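Local coordinates for purine nucleoside phosphorylase (Anopheles gambiae, PDB 2P4S), which catalyses the phosphorolysis of inosine, guanosine and their 2'-deoxy forms to the free purine base and pentose 1-phosphate, as a homotrimer in purine salvage, at residues 185-196 with 309-320; 214-222 with 251-260. All coordinates share one frame; numbering follows the deposited sequence.

Contact 1 of 2, residues 185-196 with 309-320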
loop_
_atom_site.group_PDB
_atom_site.type_symbol
_atom_site.label_atom_id
_atom_site.label_comp_id
_atom_site.label_asym_id
_atom_site.label_seq_id
_atom_site.Cartn_x
_atom_site.Cartn_y
_atom_site.Cartn_z
ATOM N N VAL A 185 -12.007 -9.135 17.883
ATOM C CA VAL A 185 -11.683 -8.090 18.878
ATOM C C VAL A 185 -12.891 -7.236 19.297
ATOM O O VAL A 185 -12.983 -6.848 20.459
ATOM C CB VAL A 185 -10.489 -7.176 18.414
ATOM C CG1 VAL A 185 -10.123 -6.131 19.462
ATOM C CG2 VAL A 185 -9.243 -8.036 18.029
ATOM N N ARG A 186 -13.783 -6.891 18.363
ATOM C CA ARG A 186 -15.020 -6.125 18.715
ATOM C C ARG A 186 -15.953 -6.984 19.569
ATOM O O ARG A 186 -16.523 -6.497 20.531
ATOM C CB ARG A 186 -15.789 -5.680 17.508
ATOM C CG ARG A 186 -15.016 -4.957 16.425
ATOM C CD ARG A 186 -14.985 -3.554 16.740
ATOM N NE ARG A 186 -15.130 -2.676 15.585
ATOM C CZ ARG A 186 -14.593 -1.452 15.541
ATOM N NH1 ARG A 186 -13.857 -0.970 16.590
ATOM N NH2 ARG A 186 -14.776 -0.707 14.462
ATOM N N VAL A 187 -16.052 -8.269 19.239
ATOM C CA VAL A 187 -16.775 -9.244 20.040
ATOM C C VAL A 187 -16.198 -9.387 21.476
ATOM O O VAL A 187 -16.957 -9.330 22.441
ATOM C CB VAL A 187 -16.849 -10.640 19.320
ATOM C CG1 VAL A 187 -17.545 -11.625 20.198
ATOM C CG2 VAL A 187 -17.581 -10.511 17.985
ATOM N N MET A 188 -14.886 -9.592 21.617
ATOM C CA MET A 188 -14.231 -9.579 22.930
ATOM C C MET A 188 -14.630 -8.346 23.777
ATOM O O MET A 188 -14.998 -8.477 24.936
ATOM C CB MET A 188 -12.705 -9.658 22.791
ATOM C CG MET A 188 -12.126 -10.985 22.299
ATOM S SD MET A 188 -10.352 -10.800 21.858
ATOM C CE MET A 188 -9.931 -12.517 21.626
ATOM N N HIS A 189 -14.591 -7.163 23.192
ATOM C CA HIS A 189 -14.993 -5.941 23.865
ATOM C C HIS A 189 -16.473 -6.012 24.315
ATOM O O HIS A 189 -16.805 -5.748 25.486
ATOM C CB HIS A 189 -14.763 -4.773 22.900
ATOM C CG HIS A 189 -15.423 -3.489 23.299
ATOM N ND1 HIS A 189 -15.043 -2.763 24.412
ATOM C CD2 HIS A 189 -16.390 -2.761 22.684
ATOM C CE1 HIS A 189 -15.784 -1.669 24.487
ATOM N NE2 HIS A 189 -16.601 -1.640 23.443
ATOM N N LEU A 190 -17.361 -6.356 23.381
ATOM C CA LEU A 190 -18.787 -6.428 23.677
ATOM C C LEU A 190 -19.085 -7.422 24.809
ATOM O O LEU A 190 -19.956 -7.190 25.620
ATOM C CB LEU A 190 -19.569 -6.782 22.420
ATOM C CG LEU A 190 -19.658 -5.700 21.355
ATOM C CD1 LEU A 190 -20.486 -6.236 20.174
ATOM C CD2 LEU A 190 -20.233 -4.378 21.924
ATOM N N ILE A 191 -18.329 -8.515 24.857
ATOM C CA ILE A 191 -18.355 -9.467 25.967
ATOM C C ILE A 191 -17.803 -8.913 27.300
ATOM O O ILE A 191 -18.065 -9.498 28.343
ATOM C CB ILE A 191 -17.606 -10.746 25.539
ATOM C CG1 ILE A 191 -18.493 -11.546 24.551
ATOM C CG2 ILE A 191 -17.059 -11.575 26.742
ATOM C CD1 ILE A 191 -17.750 -12.658 23.847
ATOM N N GLY A 192 -17.029 -7.817 27.253
ATOM C CA GLY A 192 -16.433 -7.224 28.426
ATOM C C GLY A 192 -14.928 -7.366 28.619
ATOM O O GLY A 192 -14.439 -6.979 29.657
ATOM N N CYS A 193 -14.181 -7.933 27.663
ATOM C CA CYS A 193 -12.700 -7.867 27.717
ATOM C C CYS A 193 -12.209 -6.420 27.717
ATOM O O CYS A 193 -12.619 -5.609 26.852
ATOM C CB CYS A 193 -12.041 -8.636 26.572
ATOM S SG CYS A 193 -12.405 -10.389 26.556
ATOM N N THR A 194 -11.338 -6.105 28.692
ATOM C CA THR A 194 -10.724 -4.773 28.813
ATOM C C THR A 194 -9.319 -4.818 28.208
ATOM O O THR A 194 -8.745 -3.795 27.855
ATOM C CB THR A 194 -10.608 -4.283 30.328
ATOM O OG1 THR A 194 -9.961 -5.294 31.078
ATOM C CG2 THR A 194 -11.975 -3.977 30.985
ATOM N N HIS A 195 -8.768 -6.015 28.104
ATOM C CA HIS A 195 -7.404 -6.205 27.639
ATOM C C HIS A 195 -7.392 -7.130 26.450
ATOM O O HIS A 195 -8.162 -8.099 26.431
ATOM C CB HIS A 195 -6.494 -6.766 28.741
ATOM C CG HIS A 195 -6.189 -5.757 29.813
ATOM N ND1 HIS A 195 -7.177 -5.167 30.580
ATOM C CD2 HIS A 195 -5.022 -5.188 30.201
ATOM C CE1 HIS A 195 -6.623 -4.306 31.420
ATOM N NE2 HIS A 195 -5.318 -4.292 31.202
ATOM N N LEU A 196 -6.546 -6.786 25.462
ATOM C CA LEU A 196 -6.115 -7.721 24.419
ATOM C C LEU A 196 -4.639 -8.120 24.528
ATOM O O LEU A 196 -3.766 -7.253 24.543
ATOM C CB LEU A 196 -6.419 -7.159 23.020
ATOM C CG LEU A 196 -6.041 -8.077 21.841
ATOM C CD1 LEU A 196 -6.928 -9.388 21.777
ATOM C CD2 LEU A 196 -6.015 -7.273 20.502
ATOM N N GLU A 309 -5.767 -6.006 14.350
ATOM C CA GLU A 309 -6.385 -6.415 15.618
ATOM C C GLU A 309 -6.125 -5.400 16.771
ATOM O O GLU A 309 -7.040 -5.023 17.532
ATOM C CB GLU A 309 -5.859 -7.813 16.018
ATOM C CG GLU A 309 -6.239 -8.932 15.044
ATOM C CD GLU A 309 -5.240 -10.092 15.047
ATOM O OE1 GLU A 309 -4.307 -10.098 15.880
ATOM O OE2 GLU A 309 -5.388 -11.025 14.221
ATOM N N ILE A 310 -4.858 -5.030 16.937
ATOM C CA ILE A 310 -4.454 -3.983 17.870
ATOM C C ILE A 310 -5.133 -2.641 17.607
ATOM O O ILE A 310 -5.574 -1.999 18.527
ATOM C CB ILE A 310 -2.888 -3.832 17.893
ATOM C CG1 ILE A 310 -2.242 -5.149 18.402
ATOM C CG2 ILE A 310 -2.473 -2.636 18.762
ATOM C CD1 ILE A 310 -2.339 -5.381 19.967
ATOM N N ILE A 311 -5.239 -2.215 16.356
ATOM C CA ILE A 311 -5.878 -0.940 16.039
ATOM C C ILE A 311 -7.376 -0.955 16.399
ATOM O O ILE A 311 -7.940 0.019 16.942
ATOM C CB ILE A 311 -5.671 -0.627 14.537
ATOM C CG1 ILE A 311 -4.229 -0.192 14.281
ATOM C CG2 ILE A 311 -6.618 0.443 14.025
ATOM C CD1 ILE A 311 -3.946 0.114 12.789
ATOM N N THR A 312 -8.026 -2.070 16.091
ATOM C CA THR A 312 -9.424 -2.280 16.510
ATOM C C THR A 312 -9.573 -2.269 18.042
ATOM O O THR A 312 -10.502 -1.694 18.565
ATOM C CB THR A 312 -9.947 -3.597 15.908
ATOM O OG1 THR A 312 -9.785 -3.546 14.471
ATOM C CG2 THR A 312 -11.403 -3.810 16.275
ATOM N N ALA A 313 -8.659 -2.918 18.754
ATOM C CA ALA A 313 -8.668 -2.933 20.211
ATOM C C ALA A 313 -8.552 -1.522 20.788
ATOM O O ALA A 313 -9.293 -1.148 21.680
ATOM C CB ALA A 313 -7.561 -3.794 20.740
ATOM N N ARG A 314 -7.628 -0.741 20.254
ATOM C CA ARG A 314 -7.365 0.620 20.730
ATOM C C ARG A 314 -8.563 1.480 20.458
ATOM O O ARG A 314 -8.934 2.282 21.276
ATOM C CB ARG A 314 -6.118 1.215 20.019
ATOM C CG ARG A 314 -4.820 0.565 20.483
ATOM C CD ARG A 314 -4.761 0.519 22.041
ATOM N NE ARG A 314 -4.414 1.832 22.561
ATOM C CZ ARG A 314 -4.725 2.298 23.770
ATOM N NH1 ARG A 314 -5.436 1.547 24.621
ATOM N NH2 ARG A 314 -4.331 3.542 24.111
ATOM N N HIS A 315 -9.170 1.291 19.292
ATOM C CA HIS A 315 -10.395 1.998 18.919
ATOM C C HIS A 315 -11.506 1.877 19.967
ATOM O O HIS A 315 -12.115 2.868 20.288
ATOM C CB HIS A 315 -10.908 1.553 17.532
ATOM C CG HIS A 315 -12.097 2.352 17.045
ATOM N ND1 HIS A 315 -13.329 1.790 16.806
ATOM C CD2 HIS A 315 -12.242 3.676 16.800
ATOM C CE1 HIS A 315 -14.175 2.723 16.424
ATOM N NE2 HIS A 315 -13.535 3.876 16.398
ATOM N N CYS A 316 -11.756 0.658 20.421
ATOM C CA CYS A 316 -12.655 0.263 21.517
ATOM C C CYS A 316 -12.252 0.718 22.917
ATOM O O CYS A 316 -12.988 0.426 23.842
ATOM C CB CYS A 316 -12.557 -1.269 21.727
ATOM S SG CYS A 316 -13.176 -2.203 20.533
ATOM N N GLY A 317 -11.045 1.259 23.085
ATOM C CA GLY A 317 -10.518 1.673 24.396
ATOM C C GLY A 317 -9.872 0.540 25.172
ATOM O O GLY A 317 -9.690 0.656 26.381
ATOM N N MET A 318 -9.555 -0.583 24.522
ATOM C CA MET A 318 -8.891 -1.730 25.222
ATOM C C MET A 318 -7.395 -1.489 25.481
ATOM O O MET A 318 -6.737 -0.779 24.698
ATOM C CB MET A 318 -9.066 -3.034 24.450
ATOM C CG MET A 318 -10.522 -3.476 24.368
ATOM S SD MET A 318 -10.762 -4.846 23.200
ATOM C CE MET A 318 -10.264 -6.380 23.985
ATOM N N THR A 319 -6.879 -2.059 26.575
ATOM C CA THR A 319 -5.434 -2.065 26.851
ATOM C C THR A 319 -4.806 -3.248 26.120
ATOM O O THR A 319 -5.364 -4.333 26.153
ATOM C CB THR A 319 -5.137 -2.128 28.367
ATOM O OG1 THR A 319 -5.725 -0.969 28.965
ATOM C CG2 THR A 319 -3.624 -2.116 28.665
ATOM N N CYS A 320 -3.667 -3.014 25.459
ATOM C CA CYS A 320 -3.031 -3.999 24.585
ATOM C C CYS A 320 -1.617 -4.358 25.010
ATOM O O CYS A 320 -0.833 -3.477 25.397
ATOM C CB CYS A 320 -2.972 -3.483 23.143
ATOM S SG CYS A 320 -4.582 -3.130 22.391
#
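Met318 packs against both the helix and the strand of 185-196. Each segment is a helix, a Schellman turn closed by a glycine (Gly192, Gly317) and the start of a parallel strand. The two units lie side by side in the mixed alpha/beta fold of the PNP/MTAP phosphorylases, with short helix axes 9.5 Å apart at 31°.

Met318 can be followed outward. Met318 CB lies 3.5 Å from Thr194 O, and CG runs past the carbonyls of Cys193 and Thr194. SD then reaches Val185 CG1 and His189 CB. The bend at chi3 of Met318 (79°) turns CE back toward the strand. There CE touches Cys193 CB, Leu196 CB and His195 O. The thioether thus fills the angle between helix 185-191 and strand 195-196. Next to it, Val185 CG1 rests on Ala313, 3.7 Å from Ala313 CB, and Leu196 CD2 meets the same methyl from the strand side.

Along the helix pair, Arg186 bends over Thr312, with Arg186 CD 3.6 Å from Thr312 CG2. Arg186 NH1 then donates to His315 ND1 at 2.8 Å. The bond lies near both flat groups' planes, although these planes are 48° apart. His315 NE2 is held by Pro242 O, so both ring nitrogens are engaged. Glu309 OE2 forms a salt bridge with Arg169 NE; Arg169 binds phosphate.

Cys316 covers one face of the His189 ring, with Cys316 SG 4.1 Å from the ring centroid. The strands are joined by Thr319 N to Thr194 O and Leu196 N to Thr319 O. His195 and Thr319 point the same way from the sheet, and Thr319 CB sits over one face of the imidazole, 3.6 Å from His195 NE2.

Contact 2 of 2, residues 214-222 with 251-260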
loop_
_atom_site.group_PDB
_atom_site.type_symbol
_atom_site.label_atom_id
_atom_site.label_comp_id
_atom_site.label_asym_id
_atom_site.label_seq_id
_atom_site.Cartn_x
_atom_site.Cartn_y
_atom_site.Cartn_z
ATOM N N ILE A 214 11.466 -14.185 22.214
ATOM C CA ILE A 214 10.207 -13.475 22.230
ATOM C C ILE A 214 10.530 -11.989 22.152
ATOM O O ILE A 214 11.248 -11.453 23.010
ATOM C CB ILE A 214 9.456 -13.806 23.515
ATOM C CG1 ILE A 214 9.058 -15.293 23.513
ATOM C CG2 ILE A 214 8.273 -12.852 23.771
ATOM C CD1 ILE A 214 8.577 -15.770 24.884
ATOM N N MET A 215 10.026 -11.337 21.119
ATOM C CA MET A 215 10.079 -9.898 21.035
ATOM C C MET A 215 8.783 -9.272 21.507
ATOM O O MET A 215 7.774 -9.385 20.817
ATOM C CB MET A 215 10.347 -9.439 19.604
ATOM C CG MET A 215 10.712 -7.942 19.530
ATOM S SD MET A 215 10.452 -7.256 17.915
ATOM C CE MET A 215 8.639 -7.185 17.812
ATOM N N LEU A 216 8.821 -8.568 22.647
ATOM C CA LEU A 216 7.740 -7.631 22.994
ATOM C C LEU A 216 7.583 -6.617 21.878
ATOM O O LEU A 216 8.547 -6.047 21.386
ATOM C CB LEU A 216 7.990 -6.862 24.292
ATOM C CG LEU A 216 8.399 -7.750 25.479
ATOM C CD1 LEU A 216 8.790 -6.928 26.683
ATOM C CD2 LEU A 216 7.329 -8.841 25.799
ATOM N N ILE A 217 6.340 -6.372 21.510
ATOM C CA ILE A 217 6.062 -5.353 20.536
ATOM C C ILE A 217 5.928 -4.053 21.297
ATOM O O ILE A 217 5.066 -3.895 22.171
ATOM C CB ILE A 217 4.838 -5.709 19.647
ATOM C CG1 ILE A 217 5.041 -7.109 19.033
ATOM C CG2 ILE A 217 4.604 -4.583 18.585
ATOM C CD1 ILE A 217 3.865 -7.628 18.126
ATOM N N LYS A 218 6.844 -3.148 20.992
ATOM C CA LYS A 218 6.841 -1.853 21.587
ATOM C C LYS A 218 6.079 -0.899 20.660
ATOM O O LYS A 218 5.497 0.085 21.117
ATOM C CB LYS A 218 8.293 -1.390 21.800
ATOM C CG LYS A 218 8.400 0.018 22.366
ATOM C CD LYS A 218 9.874 0.461 22.600
ATOM C CE LYS A 218 9.903 1.687 23.551
ATOM N NZ LYS A 218 11.387 2.109 23.702
ATOM N N ASP A 219 6.107 -1.187 19.355
ATOM C CA ASP A 219 5.488 -0.332 18.379
ATOM C C ASP A 219 5.344 -1.091 17.073
ATOM O O ASP A 219 5.911 -2.168 16.923
ATOM C CB ASP A 219 6.338 0.940 18.159
ATOM C CG ASP A 219 5.482 2.144 17.767
ATOM O OD1 ASP A 219 4.258 1.961 17.496
ATOM O OD2 ASP A 219 6.023 3.252 17.693
ATOM N N HIS A 220 4.575 -0.546 16.148
ATOM C CA HIS A 220 4.492 -1.137 14.827
ATOM C C HIS A 220 4.555 -0.037 13.733
ATOM O O HIS A 220 4.434 1.157 14.001
ATOM C CB HIS A 220 3.221 -2.037 14.691
ATOM C CG HIS A 220 1.929 -1.281 14.715
ATOM N ND1 HIS A 220 0.869 -1.637 15.522
ATOM C CD2 HIS A 220 1.541 -0.167 14.052
ATOM C CE1 HIS A 220 -0.123 -0.784 15.329
ATOM N NE2 HIS A 220 0.257 0.112 14.437
ATOM N N ILE A 221 4.755 -0.475 12.497
ATOM C CA ILE A 221 4.679 0.396 11.334
ATOM C C ILE A 221 3.599 -0.272 10.510
ATOM O O ILE A 221 3.782 -1.428 10.073
ATOM C CB ILE A 221 6.031 0.472 10.533
ATOM C CG1 ILE A 221 7.095 1.266 11.322
ATOM C CG2 ILE A 221 5.779 1.193 9.180
ATOM C CD1 ILE A 221 8.595 1.088 10.868
ATOM N N ASN A 222 2.481 0.439 10.321
ATOM C CA ASN A 222 1.358 -0.083 9.609
ATOM C C ASN A 222 1.430 0.325 8.126
ATOM O O ASN A 222 0.815 1.293 7.750
ATOM C CB ASN A 222 0.004 0.358 10.225
ATOM C CG ASN A 222 -1.152 -0.382 9.576
ATOM O OD1 ASN A 222 -0.914 -1.286 8.745
ATOM N ND2 ASN A 222 -2.383 -0.014 9.901
ATOM N N TYR A 251 0.893 -0.091 22.673
ATOM C CA TYR A 251 1.462 -1.297 23.283
ATOM C C TYR A 251 1.878 -0.908 24.711
ATOM O O TYR A 251 2.824 -0.147 24.903
ATOM C CB TYR A 251 2.629 -1.840 22.448
ATOM C CG TYR A 251 2.174 -2.295 21.095
ATOM C CD1 TYR A 251 1.567 -3.542 20.917
ATOM C CD2 TYR A 251 2.305 -1.455 19.986
ATOM C CE1 TYR A 251 1.106 -3.941 19.655
ATOM C CE2 TYR A 251 1.854 -1.841 18.726
ATOM C CZ TYR A 251 1.258 -3.083 18.567
ATOM O OH TYR A 251 0.842 -3.450 17.299
ATOM N N ASP A 252 1.141 -1.408 25.699
ATOM C CA ASP A 252 1.147 -0.786 27.032
ATOM C C ASP A 252 2.536 -0.817 27.701
ATOM O O ASP A 252 3.082 -1.891 27.919
ATOM C CB ASP A 252 0.073 -1.409 27.918
ATOM C CG ASP A 252 -0.102 -0.643 29.226
ATOM O OD1 ASP A 252 -0.722 0.460 29.204
ATOM O OD2 ASP A 252 0.422 -1.146 30.251
ATOM N N PRO A 253 3.141 0.357 27.953
ATOM C CA PRO A 253 4.499 0.381 28.545
ATOM C C PRO A 253 4.643 -0.390 29.864
ATOM O O PRO A 253 5.628 -1.117 30.046
ATOM C CB PRO A 253 4.773 1.888 28.724
ATOM C CG PRO A 253 3.969 2.519 27.647
ATOM C CD PRO A 253 2.662 1.722 27.644
ATOM N N LYS A 254 3.656 -0.279 30.745
ATOM C CA LYS A 254 3.678 -0.976 32.019
ATOM C C LYS A 254 3.591 -2.471 31.894
ATOM O O LYS A 254 4.268 -3.175 32.643
ATOM C CB LYS A 254 2.552 -0.502 32.919
ATOM C CG LYS A 254 2.741 0.828 33.596
ATOM C CD LYS A 254 1.389 1.205 34.198
ATOM C CE LYS A 254 1.519 2.201 35.330
ATOM N NZ LYS A 254 0.158 2.316 36.042
ATOM N N LEU A 255 2.760 -2.987 30.983
ATOM C CA LEU A 255 2.707 -4.446 30.785
ATOM C C LEU A 255 3.985 -4.973 30.161
ATOM O O LEU A 255 4.464 -6.056 30.531
ATOM C CB LEU A 255 1.491 -4.873 29.960
ATOM C CG LEU A 255 0.121 -4.726 30.657
ATOM C CD1 LEU A 255 -1.064 -4.976 29.698
ATOM C CD2 LEU A 255 0.051 -5.640 31.925
ATOM N N ASN A 256 4.547 -4.212 29.218
ATOM C CA ASN A 256 5.868 -4.529 28.661
ATOM C C ASN A 256 6.961 -4.576 29.746
ATOM O O ASN A 256 7.795 -5.474 29.736
ATOM C CB ASN A 256 6.264 -3.525 27.569
ATOM C CG ASN A 256 5.650 -3.859 26.214
ATOM O OD1 ASN A 256 6.016 -3.268 25.186
ATOM N ND2 ASN A 256 4.753 -4.802 26.195
ATOM N N GLN A 257 6.946 -3.616 30.664
ATOM C CA GLN A 257 7.841 -3.631 31.848
ATOM C C GLN A 257 7.639 -4.894 32.730
ATOM O O GLN A 257 8.617 -5.543 33.146
ATOM C CB GLN A 257 7.704 -2.317 32.670
ATOM C CG GLN A 257 8.829 -2.114 33.777
ATOM C CD GLN A 257 10.243 -2.143 33.144
ATOM O OE1 GLN A 257 10.487 -1.421 32.174
ATOM N NE2 GLN A 257 11.136 -3.022 33.636
ATOM N N GLN A 258 6.385 -5.282 32.988
ATOM C CA GLN A 258 6.127 -6.489 33.814
ATOM C C GLN A 258 6.650 -7.778 33.134
ATOM O O GLN A 258 7.239 -8.665 33.777
ATOM C CB GLN A 258 4.631 -6.582 34.209
ATOM C CG GLN A 258 4.272 -7.787 35.113
ATOM C CD GLN A 258 5.065 -7.835 36.457
ATOM O OE1 GLN A 258 5.637 -6.833 36.895
ATOM N NE2 GLN A 258 5.086 -9.019 37.105
ATOM N N ALA A 259 6.445 -7.867 31.823
ATOM C CA ALA A 259 7.027 -8.926 30.969
ATOM C C ALA A 259 8.537 -9.092 31.122
ATOM O O ALA A 259 9.068 -10.216 31.139
ATOM C CB ALA A 259 6.650 -8.654 29.480
ATOM N N LYS A 260 9.247 -7.981 31.235
ATOM C CA LYS A 260 10.688 -8.040 31.433
ATOM C C LYS A 260 11.043 -8.607 32.827
ATOM O O LYS A 260 12.036 -9.303 32.984
ATOM C CB LYS A 260 11.320 -6.665 31.234
ATOM C CG LYS A 260 11.239 -6.106 29.824
ATOM C CD LYS A 260 11.608 -4.610 29.788
ATOM C CE LYS A 260 11.696 -4.109 28.359
ATOM N NZ LYS A 260 11.957 -2.603 28.207
HETATM O O HOH W 1 3.008 1.792 21.553
HETATM O O HOH W 2 5.037 0.594 24.095
#
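Tyr251 lies against strand 214-221 and gives the largest share of this strand-helix contact in the alpha/beta phosphorylase fold. The strand and helix 253-260 run nearly antiparallel. Tyr251 CG stands anti to its carbonyl carbon (chi1 -64°), which carries the ring along the strand toward His220. Ile217 CG2 sits over the centre of the Tyr251 ring, 3.7 Å from its centroid. This is a CH-pi contact.

His220 has chi1 68°, with CG between its own N and carbonyl carbon. This swings the imidazole to the phenol end of Tyr251. The two rings are almost perpendicular, yet each meets the other's polar atom near its own plane.

Earlier in the strand, Leu216 spreads its methyls over the helix: Leu216 CD2 is 3.7 Å from Ala259 CB, and CD1 touches Asn256 O. Asp252 caps the helix by accepting from Leu255 N. Two waters bridge Lys218 O to the backbone N and O of Tyr251. Asp219 OD2 is hydrogen-bonded to Tyr334 OH of the second subunit, so the strand also serves the trimer interface. The bond between His220 ND1 and Tyr251 OH is short, 2.5 Å, and nearly straight at 171°.

The centres of the two contacts are about 16 Å apart, and both reach one mixed sheet. Contact 1 begins strands 195-204 and 319-329, which are parallel neighbours. Contact 2 uses strand 214-221, which follows 195-204 in the chain and pairs antiparallel with 319-329. Both segments of contact 2 fall between those of contact 1 in sequence. The contacts also touch directly: Cys320 O and Asp252 N are 2.9 Å apart, a probable hydrogen bond. Helix 307-315, part of contact 1, packs on Tyr251 through Ile310. Glu309 of contact 1 pairs with phosphate-binding Arg169, and strand 214-221 bonds to the second subunit, so the pair probably lies between the phosphate site and the trimer interface.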